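Probable glutamine-binding lipoprotein GlnH (GLNBP) (Mycobacterium tuberculosis, PDB 6H20) binds acidic amino acids and asparagine as a lipoprotein of the solute-binding protein family 3, probably sensing aspartate to regulate signalling through protein kinase G. Local coordinates at residues M122-C126 with E127-L131; L173-I176 with R177-P181; V206-D209 with D210-A214; T244-V247 with R248-G252. All blocks are in the same frame, centred on the assembly; numbering follows the deposited sequence.

Interaction 1 (M122-C126 with E127-L131); sequences MSITC and ERRKL. With ASN (asparagine), chain B.
Arg128 NH1 donates two hydrogen bonds at once, one to Ser123 O (2.8 Å) and one to OXT of the bound asparagine (2.8 Å), so that a single nitrogen joins the protein backbone to the ligand. The motif is an N-capped helical turn beside the amino acid pocket, in the periplasmic-binding-protein fold of this family. The arginine meets the ligand carboxylate with both terminal nitrogens, NH2 reaching O at 3.0 Å, and both bonds are nearly straight, each at 170°. The bond to Ser123 O lies on a lone pair but is bent (142°); the three bonds together hold the guanidinium. The chain of Arg128 is extended from CG to NE, and this carries the charged end back from the helix to the ligand. Ser123 adds two bonds, its N giving to OXT while its OG accepts from the ligand N; OG is also bonded to Gln233. Arg106, close to Arg128, is also hydrogen-bonded to the ligand through NH1, so two positive groups gather round one bound amino acid.

Thr125 forms the cap. With its OG1 held between the backbone N and the carbonyl carbon (chi1 69°), the hydroxyl accepts from Arg128 N at 3.0 Å, and Thr125 O takes Arg129 N. Cys126 turns away into a disulfide with Cys25, which ties this turn to the N-terminal part of the chain. Arg129 runs alongside Ile124, and its NE donates to Pro27 O; the methyl CG2 of Ile124 stands 4.0 Å from that NE.

Interaction 2 (L173-I176 with R177-P181); sequences LRRI and REIAP
The helix 171-176 ends here with the bond from Arg177 N to Leu173 O (3.0 Å), after which the chain tightens into i to i+3 bonds, Glu178 N to Arg175 O and then Ile179 N to Ile176 O, the latter closing a type I beta turn from Ile176 to Ile179. The last two donors stand well above the carbonyl planes, about 60° out, as the chain leaves the helix. A water donates to both Ile176 O and Ile179 O, bridging the two ends of the turn.

Glu178 lies between two arginines. Its OE2 meets Arg174 NH2 in a salt bridge of 2.9 Å, the two side chains crossing at about a right angle with their planes 77° apart. Arg174 reaches it through a bend at chi2 (66°), which folds the chain back toward the following turn, and its NH1 bonds to Pro17 O. Toward Arg175 the carboxylate is turned differently: OE1 lies over a face of the guanidinium, 3.8 Å from NH1, and no N-H points at it. That second bridge is long and purely electrostatic, while NE of Arg175 donates to Met230 O.

On the inner side Ile176 and Ile179 extend together, and their CD1 methyls meet at 3.6 Å. Leu173 and Ile176 also rest on Val166 and Ile185 of the neighbouring strands, placing the helix end against the sheet. Two positive groups beside one carboxylate would be expected to favour its ionised form, and the network ties the last helical turn to the segment that leads into strand 184-188.

Interaction 3 (V206-D209 with D210-A214); sequences VSTD and DTILA. With ASN (asparagine), chain B.
Asp209 OD2 is gripped by two partners: the ammonium N of the bound asparagine donates to it at 2.8 Å, and Tyr235 OH is hydrogen-bonded to it as well. Tyr235 OH is also bonded to Thr211 OG1, so the tyrosine, itself part of the pocket, links the aspartate to the first turn of the helix. The carboxylate thus receives the ligand's amino group, and the opposite charges would strengthen that bond.

Ile212 crosses Asp209 obliquely and brings its CD1 methyl to 3.6 Å from OD2; the same methyl stands 3.9 Å from ND2 of the ligand. It thus borders both the carboxylate and the amide end of the ligand.

From strand 205-207 the chain turns a corner at Thr208 and passes through Asp209, at the N-cap position but with its carboxylate turned to the ligand and making no capping bond, into helix 210-219, a strand-to-helix junction that lines the amino acid site of this family 3 binding protein. The bond from Leu213 N to Asp209 O is 2.9 Å long and nearly straight (169°), starting the helix. Thr208 has its CG2 between the backbone N and the carbonyl carbon (chi1 -172° for OG1), and this methyl touches Leu213 CD2 at 3.5 Å and also meets Ile212 CG2. Thr208 OG1 is hydrogen-bonded to Ser172 OG. Leu213 CD2 packs on Val206 CG1 at 4.0 Å, the two side chains passing antiparallel.

Interaction 4 (T244-V247 with R248-G252); sequences TGLV and RFVNG
Thr244 O accepts the backbone N of Arg248 at 3.0 Å in the first turn of the alpha-helix 244-259, where each i to i+4 bond is made in order. The Thr244 hydroxyl and Arg248 NE share a water, which accepts from NE and lies in the plane of the guanidinium at its edge. The arginine chain is extended from CG to NE, and NH1 goes on to a salt bridge with Asp287 and a bond to Arg32 O. Gly245 follows, its carbonyl taking Phe249 N. Leu246 O takes Val250 N at 2.9 Å and 174°. With CG anti to the backbone N (chi1 -173°), Leu246 swings its CD1 along the helix to meet Val250 CG2 at 4.0 Å; both residues also lie on Ile239, so this face packs the helix on strand 232-240. Val247 O takes Asn251 N, and the Asn251 side chain runs alongside that of Val247. The Asn251 amide is held by Thr136, Leu31 and Ser30, joining the helix to the N-terminal segment and to the loop after strand 132-134. Across this pair, Val247 CG1 lies 3.7 Å from Asn251 ND2.

How the interactions relate
Each interaction joins adjoining segments of the chain, so each closes only a local turn; the four follow in series, and none nests in or crosses another. Interaction 1 comes first, between strand 117-118 and strand 132-134. Interaction 2 ends helix 171-176 and leads to strand 184-188. Interaction 3 joins strand 205-207 to helix 210-219, and touches interaction 2 where Ile176 CD1 meets Ser207 OG at 3.6 Å. Interactions 1 and 3 have centres about 19 Å apart, yet both reach the bound asparagine. Interaction 4 opens helix 244-259, across the chain's centre from interactions 2 and 3, its centre about 35 Å from that of interaction 2.

Interaction 1 (M122-C126 with E127-L131)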
loop_
_atom_site.group_PDB
_atom_site.type_symbol
_atom_site.label_atom_id
_atom_site.label_comp_id
_atom_site.label_asym_id
_atom_site.label_seq_id
_atom_site.Cartn_x
_atom_site.Cartn_y
_atom_site.Cartn_z
ATOM N N MET A 122 0.283 -2.414 -0.905
ATOM C CA MET A 122 0.109 -3.707 -0.248
ATOM C C MET A 122 1.466 -4.282 0.129
ATOM O O MET A 122 2.185 -4.816 -0.724
ATOM C CB MET A 122 -0.686 -4.678 -1.117
ATOM C CG MET A 122 -1.199 -5.863 -0.326
ATOM S SD MET A 122 -2.298 -6.844 -1.336
ATOM C CE MET A 122 -2.745 -8.105 -0.154
ATOM N N SER A 123 1.814 -4.185 1.415
ATOM C CA SER A 123 3.092 -4.719 1.875
ATOM C C SER A 123 3.150 -6.230 1.705
ATOM O O SER A 123 2.210 -6.959 2.043
ATOM C CB SER A 123 3.322 -4.380 3.341
ATOM O OG SER A 123 3.432 -2.984 3.485
ATOM N N ILE A 124 4.281 -6.692 1.193
ATOM C CA ILE A 124 4.521 -8.113 0.976
ATOM C C ILE A 124 5.010 -8.700 2.292
ATOM O O ILE A 124 6.054 -8.290 2.809
ATOM C CB ILE A 124 5.579 -8.307 -0.115
ATOM C CG1 ILE A 124 5.147 -7.707 -1.457
ATOM C CG2 ILE A 124 5.920 -9.801 -0.285
ATOM C CD1 ILE A 124 6.348 -7.398 -2.399
ATOM N N THR A 125 4.270 -9.667 2.832
ATOM C CA THR A 125 4.653 -10.314 4.083
ATOM C C THR A 125 4.551 -11.827 3.934
ATOM O O THR A 125 3.843 -12.346 3.065
ATOM C CB THR A 125 3.776 -9.880 5.273
ATOM O OG1 THR A 125 2.449 -10.392 5.103
ATOM C CG2 THR A 125 3.738 -8.343 5.402
ATOM N N CYS A 126 5.234 -12.535 4.832
ATOM C CA CYS A 126 5.168 -13.991 4.810
ATOM C C CYS A 126 3.764 -14.491 5.123
ATOM O O CYS A 126 3.277 -15.435 4.486
ATOM C CB CYS A 126 6.186 -14.570 5.782
ATOM S SG CYS A 126 7.868 -14.398 5.164
ATOM N N GLU A 127 3.090 -13.872 6.097
ATOM C CA GLU A 127 1.727 -14.291 6.408
ATOM C C GLU A 127 0.802 -14.087 5.214
ATOM O O GLU A 127 -0.025 -14.954 4.905
ATOM C CB GLU A 127 1.200 -13.541 7.634
ATOM C CG GLU A 127 1.659 -14.126 8.959
ATOM C CD GLU A 127 1.381 -15.617 9.077
ATOM O OE1 GLU A 127 2.352 -16.401 9.136
ATOM O OE2 GLU A 127 0.193 -16.006 9.112
ATOM N N ARG A 128 0.937 -12.957 4.511
ATOM C CA ARG A 128 0.083 -12.742 3.347
ATOM C C ARG A 128 0.433 -13.692 2.214
ATOM O O ARG A 128 -0.448 -14.095 1.449
ATOM C CB ARG A 128 0.159 -11.285 2.883
ATOM C CG ARG A 128 -0.546 -10.336 3.828
ATOM C CD ARG A 128 -0.232 -8.891 3.488
ATOM N NE ARG A 128 -0.931 -8.004 4.419
ATOM C CZ ARG A 128 -0.845 -6.677 4.382
ATOM N NH1 ARG A 128 -0.100 -6.089 3.452
ATOM N NH2 ARG A 128 -1.524 -5.940 5.259
ATOM N N ARG A 129 1.704 -14.073 2.104
ATOM C CA ARG A 129 2.113 -14.990 1.047
ATOM C C ARG A 129 1.557 -16.396 1.228
ATOM O O ARG A 129 1.575 -17.177 0.267
ATOM C CB ARG A 129 3.632 -15.012 0.942
ATOM C CG ARG A 129 4.146 -13.979 -0.033
ATOM C CD ARG A 129 5.518 -14.349 -0.562
ATOM N NE ARG A 129 5.937 -13.545 -1.711
ATOM C CZ ARG A 129 5.537 -13.753 -2.965
ATOM N NH1 ARG A 129 4.685 -14.732 -3.246
ATOM N NH2 ARG A 129 5.994 -12.982 -3.944
ATOM N N LYS A 130 1.078 -16.740 2.425
ATOM C CA LYS A 130 0.365 -18.003 2.600
ATOM C C LYS A 130 -0.982 -17.989 1.893
ATOM O O LYS A 130 -1.549 -19.058 1.626
ATOM C CB LYS A 130 0.123 -18.264 4.089
ATOM C CG LYS A 130 1.373 -18.520 4.915
ATOM C CD LYS A 130 1.029 -18.657 6.392
ATOM C CE LYS A 130 2.280 -18.833 7.231
ATOM N NZ LYS A 130 2.247 -20.064 8.059
ATOM N N LEU A 131 -1.509 -16.802 1.592
ATOM C CA LEU A 131 -2.861 -16.631 1.080
ATOM C C LEU A 131 -2.938 -16.054 -0.326
ATOM O O LEU A 131 -3.889 -16.367 -1.046
ATOM C CB LEU A 131 -3.673 -15.724 2.020
ATOM C CG LEU A 131 -3.685 -16.156 3.482
ATOM C CD1 LEU A 131 -4.378 -15.105 4.335
ATOM C CD2 LEU A 131 -4.376 -17.508 3.616
HETATM N N ASN B . 1.266 -0.955 3.593
HETATM C CA ASN B . 0.506 -1.265 4.803
HETATM C C ASN B . -0.193 -2.601 4.630
HETATM O O ASN B . -1.076 -2.957 5.432
HETATM C CB ASN B . -0.504 -0.159 5.111
HETATM C CG ASN B . -1.615 -0.081 4.093
HETATM O OD1 ASN B . -1.521 -0.608 2.988
HETATM N ND2 ASN B . -2.697 0.554 4.479
HETATM O OXT ASN B . 0.136 -3.326 3.666
#

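Interaction 2 (L173-I176 with R177-P181)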
loop_
_atom_site.group_PDB
_atom_site.type_symbol
_atom_site.label_atom_id
_atom_site.label_comp_id
_atom_site.label_asym_id
_atom_site.label_seq_id
_atom_site.Cartn_x
_atom_site.Cartn_y
_atom_site.Cartn_z
ATOM N N LEU A 173 -1.208 -1.699 12.058
ATOM C CA LEU A 173 -1.841 -2.096 13.308
ATOM C C LEU A 173 -0.983 -3.115 14.036
ATOM O O LEU A 173 -0.754 -3.004 15.245
ATOM C CB LEU A 173 -3.226 -2.671 13.001
ATOM C CG LEU A 173 -4.020 -3.346 14.120
ATOM C CD1 LEU A 173 -4.114 -2.461 15.354
ATOM C CD2 LEU A 173 -5.415 -3.714 13.606
ATOM N N ARG A 174 -0.469 -4.106 13.301
ATOM C CA ARG A 174 0.353 -5.136 13.924
ATOM C C ARG A 174 1.588 -4.543 14.599
ATOM O O ARG A 174 1.966 -4.967 15.698
ATOM C CB ARG A 174 0.738 -6.190 12.882
ATOM C CG ARG A 174 1.686 -7.261 13.397
ATOM C CD ARG A 174 1.045 -8.137 14.466
ATOM N NE ARG A 174 1.967 -9.176 14.932
ATOM C CZ ARG A 174 3.004 -8.948 15.734
ATOM N NH1 ARG A 174 3.796 -9.947 16.104
ATOM N NH2 ARG A 174 3.253 -7.720 16.168
ATOM N N ARG A 175 2.201 -3.528 13.985
ATOM C CA ARG A 175 3.397 -2.925 14.574
ATOM C C ARG A 175 3.062 -2.099 15.817
ATOM O O ARG A 175 3.807 -2.121 16.804
ATOM C CB ARG A 175 4.106 -2.070 13.523
ATOM C CG ARG A 175 5.296 -1.264 14.050
ATOM C CD ARG A 175 6.373 -2.180 14.610
ATOM N NE ARG A 175 7.516 -1.443 15.150
ATOM C CZ ARG A 175 7.594 -0.977 16.394
ATOM N NH1 ARG A 175 6.586 -1.151 17.242
ATOM N NH2 ARG A 175 8.681 -0.328 16.789
ATOM N N ILE A 176 1.956 -1.354 15.789
ATOM C CA ILE A 176 1.532 -0.603 16.972
ATOM C C ILE A 176 1.187 -1.540 18.127
ATOM O O ILE A 176 1.338 -1.178 19.304
ATOM C CB ILE A 176 0.359 0.327 16.603
ATOM C CG1 ILE A 176 0.827 1.361 15.584
ATOM C CG2 ILE A 176 -0.225 1.000 17.844
ATOM C CD1 ILE A 176 2.029 2.126 16.000
ATOM N N ARG A 177 0.716 -2.755 17.822
ATOM C CA ARG A 177 0.404 -3.721 18.875
ATOM C C ARG A 177 1.647 -4.243 19.591
ATOM O O ARG A 177 1.510 -4.950 20.595
ATOM C CB ARG A 177 -0.405 -4.886 18.298
ATOM C CG ARG A 177 -1.843 -4.528 17.957
ATOM C CD ARG A 177 -2.768 -4.714 19.164
ATOM N NE ARG A 177 -2.987 -6.132 19.438
ATOM C CZ ARG A 177 -2.464 -6.780 20.473
ATOM N NH1 ARG A 177 -1.703 -6.132 21.343
ATOM N NH2 ARG A 177 -2.698 -8.077 20.636
ATOM N N GLU A 178 2.848 -3.927 19.103
ATOM C CA GLU A 178 4.079 -4.301 19.783
ATOM C C GLU A 178 4.502 -3.298 20.838
ATOM O O GLU A 178 5.354 -3.624 21.670
ATOM C CB GLU A 178 5.224 -4.474 18.782
ATOM C CG GLU A 178 5.005 -5.612 17.819
ATOM C CD GLU A 178 6.046 -5.657 16.716
ATOM O OE1 GLU A 178 7.051 -4.916 16.799
ATOM O OE2 GLU A 178 5.851 -6.438 15.764
ATOM N N ILE A 179 3.926 -2.098 20.836
ATOM C CA ILE A 179 4.436 -1.034 21.688
ATOM C C ILE A 179 4.068 -1.314 23.137
ATOM O O ILE A 179 2.923 -1.669 23.450
ATOM C CB ILE A 179 3.916 0.329 21.208
ATOM C CG1 ILE A 179 4.489 0.637 19.830
ATOM C CG2 ILE A 179 4.303 1.423 22.182
ATOM C CD1 ILE A 179 3.820 1.837 19.153
ATOM N N ALA A 180 5.041 -1.140 24.031
ATOM C CA ALA A 180 4.873 -1.422 25.452
ATOM C C ALA A 180 5.366 -0.217 26.243
ATOM O O ALA A 180 6.524 0.210 26.058
ATOM C CB ALA A 180 5.663 -2.674 25.837
ATOM N N PRO A 181 4.536 0.390 27.109
ATOM C CA PRO A 181 3.107 0.112 27.290
ATOM C C PRO A 181 2.310 0.530 26.055
ATOM O O PRO A 181 2.773 1.383 25.295
ATOM C CB PRO A 181 2.716 0.988 28.492
ATOM C CG PRO A 181 3.999 1.426 29.112
ATOM C CD PRO A 181 5.026 1.420 28.040
HETATM O O HOH W 1 0.677 -1.916 21.889
#

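Interaction 3 (V206-D209 with D210-A214)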
loop_
_atom_site.group_PDB
_atom_site.type_symbol
_atom_site.label_atom_id
_atom_site.label_comp_id
_atom_site.label_asym_id
_atom_site.label_seq_id
_atom_site.Cartn_x
_atom_site.Cartn_y
_atom_site.Cartn_z
ATOM N N VAL A 206 -1.039 9.428 14.102
ATOM C CA VAL A 206 -1.304 8.358 13.147
ATOM C C VAL A 206 0.013 7.641 12.898
ATOM O O VAL A 206 1.061 8.284 12.824
ATOM C CB VAL A 206 -1.849 8.938 11.828
ATOM C CG1 VAL A 206 -2.250 7.815 10.866
ATOM C CG2 VAL A 206 -3.035 9.828 12.110
ATOM N N SER A 207 -0.016 6.317 12.754
ATOM C CA SER A 207 1.216 5.607 12.430
ATOM C C SER A 207 0.977 4.647 11.277
ATOM O O SER A 207 0.174 3.714 11.398
ATOM C CB SER A 207 1.791 4.856 13.635
ATOM O OG SER A 207 3.022 4.231 13.280
ATOM N N THR A 208 1.682 4.867 10.172
ATOM C CA THR A 208 1.644 3.961 9.020
ATOM C C THR A 208 2.822 4.308 8.117
ATOM O O THR A 208 3.701 5.098 8.495
ATOM C CB THR A 208 0.289 3.991 8.291
ATOM O OG1 THR A 208 0.260 2.962 7.296
ATOM C CG2 THR A 208 0.020 5.310 7.576
ATOM N N ASP A 209 2.827 3.722 6.918
ATOM C CA ASP A 209 3.879 3.940 5.936
ATOM C C ASP A 209 4.138 5.430 5.737
ATOM O O ASP A 209 3.201 6.213 5.574
ATOM C CB ASP A 209 3.411 3.395 4.581
ATOM C CG ASP A 209 2.910 1.956 4.624
ATOM O OD1 ASP A 209 2.951 1.270 5.671
ATOM O OD2 ASP A 209 2.455 1.525 3.550
ATOM N N ASP A 210 5.423 5.808 5.684
ATOM C CA ASP A 210 5.758 7.222 5.500
ATOM C C ASP A 210 5.213 7.786 4.189
ATOM O O ASP A 210 4.859 8.972 4.122
ATOM C CB ASP A 210 7.264 7.478 5.674
ATOM C CG ASP A 210 8.169 6.647 4.748
ATOM O OD1 ASP A 210 7.727 5.763 3.983
ATOM O OD2 ASP A 210 9.395 6.909 4.809
ATOM N N THR A 211 5.108 6.947 3.156
ATOM C CA THR A 211 4.468 7.321 1.896
ATOM C C THR A 211 3.023 7.772 2.110
ATOM O O THR A 211 2.613 8.838 1.630
ATOM C CB THR A 211 4.465 6.092 0.987
ATOM O OG1 THR A 211 4.108 4.953 1.779
ATOM C CG2 THR A 211 5.857 5.862 0.372
ATOM N N ILE A 212 2.221 6.943 2.789
ATOM C CA ILE A 212 0.824 7.289 3.081
ATOM C C ILE A 212 0.763 8.542 3.945
ATOM O O ILE A 212 -0.050 9.457 3.706
ATOM C CB ILE A 212 0.105 6.096 3.748
ATOM C CG1 ILE A 212 0.091 4.891 2.813
ATOM C CG2 ILE A 212 -1.327 6.499 4.186
ATOM C CD1 ILE A 212 -0.499 3.644 3.465
ATOM N N LEU A 213 1.621 8.608 4.968
ATOM C CA LEU A 213 1.632 9.779 5.845
ATOM C C LEU A 213 1.951 11.056 5.076
ATOM O O LEU A 213 1.376 12.115 5.364
ATOM C CB LEU A 213 2.648 9.584 6.969
ATOM C CG LEU A 213 2.402 8.448 7.964
ATOM C CD1 LEU A 213 3.495 8.476 9.032
ATOM C CD2 LEU A 213 1.013 8.558 8.608
ATOM N N ALA A 214 2.869 10.979 4.098
ATOM C CA ALA A 214 3.169 12.150 3.276
ATOM C C ALA A 214 1.939 12.632 2.516
ATOM O O ALA A 214 1.745 13.842 2.337
ATOM C CB ALA A 214 4.315 11.833 2.312
HETATM N N ASN B . 1.266 -0.955 3.593
HETATM C CA ASN B . 0.506 -1.265 4.803
HETATM C C ASN B . -0.193 -2.601 4.630
HETATM O O ASN B . -1.076 -2.957 5.432
HETATM C CB ASN B . -0.504 -0.159 5.111
HETATM C CG ASN B . -1.615 -0.081 4.093
HETATM O OD1 ASN B . -1.521 -0.608 2.988
HETATM N ND2 ASN B . -2.697 0.554 4.479
HETATM O OXT ASN B . 0.136 -3.326 3.666
#

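Interaction 4 (T244-V247 with R248-G252)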
loop_
_atom_site.group_PDB
_atom_site.type_symbol
_atom_site.label_atom_id
_atom_site.label_comp_id
_atom_site.label_asym_id
_atom_site.label_seq_id
_atom_site.Cartn_x
_atom_site.Cartn_y
_atom_site.Cartn_z
ATOM N N THR A 244 0.086 -17.853 -11.191
ATOM C CA THR A 244 1.518 -17.597 -11.337
ATOM C C THR A 244 1.843 -16.924 -12.660
ATOM O O THR A 244 2.801 -16.145 -12.731
ATOM C CB THR A 244 2.336 -18.876 -11.169
ATOM O OG1 THR A 244 1.893 -19.859 -12.114
ATOM C CG2 THR A 244 2.205 -19.407 -9.746
ATOM N N GLY A 245 1.058 -17.188 -13.707
ATOM C CA GLY A 245 1.288 -16.511 -14.975
ATOM C C GLY A 245 1.140 -15.006 -14.861
ATOM O O GLY A 245 1.919 -14.246 -15.435
ATOM N N LEU A 246 0.129 -14.555 -14.125
ATOM C CA LEU A 246 -0.051 -13.120 -13.940
ATOM C C LEU A 246 1.065 -12.518 -13.097
ATOM O O LEU A 246 1.448 -11.368 -13.324
ATOM C CB LEU A 246 -1.418 -12.863 -13.306
ATOM C CG LEU A 246 -1.861 -11.409 -13.184
ATOM C CD1 LEU A 246 -1.716 -10.661 -14.484
ATOM C CD2 LEU A 246 -3.314 -11.362 -12.701
ATOM N N VAL A 247 1.600 -13.270 -12.133
ATOM C CA VAL A 247 2.773 -12.799 -11.392
ATOM C C VAL A 247 3.928 -12.525 -12.348
ATOM O O VAL A 247 4.551 -11.453 -12.311
ATOM C CB VAL A 247 3.176 -13.813 -10.306
ATOM C CG1 VAL A 247 4.455 -13.343 -9.599
ATOM C CG2 VAL A 247 2.039 -14.025 -9.319
ATOM N N ARG A 248 4.250 -13.506 -13.206
ATOM C CA ARG A 248 5.333 -13.304 -14.164
ATOM C C ARG A 248 5.039 -12.134 -15.091
ATOM O O ARG A 248 5.936 -11.343 -15.393
ATOM C CB ARG A 248 5.596 -14.580 -14.966
ATOM C CG ARG A 248 5.963 -15.764 -14.103
ATOM C CD ARG A 248 6.335 -16.951 -14.984
ATOM N NE ARG A 248 6.521 -18.178 -14.212
ATOM C CZ ARG A 248 7.652 -18.502 -13.590
ATOM N NH1 ARG A 248 8.701 -17.687 -13.643
ATOM N NH2 ARG A 248 7.731 -19.640 -12.906
ATOM N N PHE A 249 3.787 -12.003 -15.546
ATOM C CA PHE A 249 3.432 -10.901 -16.433
ATOM C C PHE A 249 3.665 -9.556 -15.754
ATOM O O PHE A 249 4.318 -8.667 -16.321
ATOM C CB PHE A 249 1.970 -11.020 -16.895
ATOM C CG PHE A 249 1.602 -10.026 -17.959
ATOM C CD1 PHE A 249 1.263 -8.709 -17.624
ATOM C CD2 PHE A 249 1.647 -10.390 -19.301
ATOM C CE1 PHE A 249 0.957 -7.788 -18.611
ATOM C CE2 PHE A 249 1.344 -9.480 -20.287
ATOM C CZ PHE A 249 1.003 -8.176 -19.947
ATOM N N VAL A 250 3.122 -9.380 -14.542
ATOM C CA VAL A 250 3.299 -8.116 -13.825
ATOM C C VAL A 250 4.773 -7.851 -13.553
ATOM O O VAL A 250 5.243 -6.712 -13.645
ATOM C CB VAL A 250 2.465 -8.115 -12.530
ATOM C CG1 VAL A 250 2.773 -6.881 -11.694
ATOM C CG2 VAL A 250 0.967 -8.162 -12.869
ATOM N N ASN A 251 5.539 -8.894 -13.247
ATOM C CA ASN A 251 6.962 -8.665 -13.030
ATOM C C ASN A 251 7.647 -8.191 -14.303
ATOM O O ASN A 251 8.608 -7.415 -14.232
ATOM C CB ASN A 251 7.618 -9.914 -12.437
ATOM C CG ASN A 251 7.222 -10.116 -10.988
ATOM O OD1 ASN A 251 6.752 -9.172 -10.343
ATOM N ND2 ASN A 251 7.429 -11.315 -10.459
ATOM N N GLY A 252 7.158 -8.634 -15.468
ATOM C CA GLY A 252 7.633 -8.070 -16.719
ATOM C C GLY A 252 7.336 -6.584 -16.837
ATOM O O GLY A 252 8.202 -5.797 -17.240
HETATM O O HOH W 2 3.656 -19.508 -14.467
#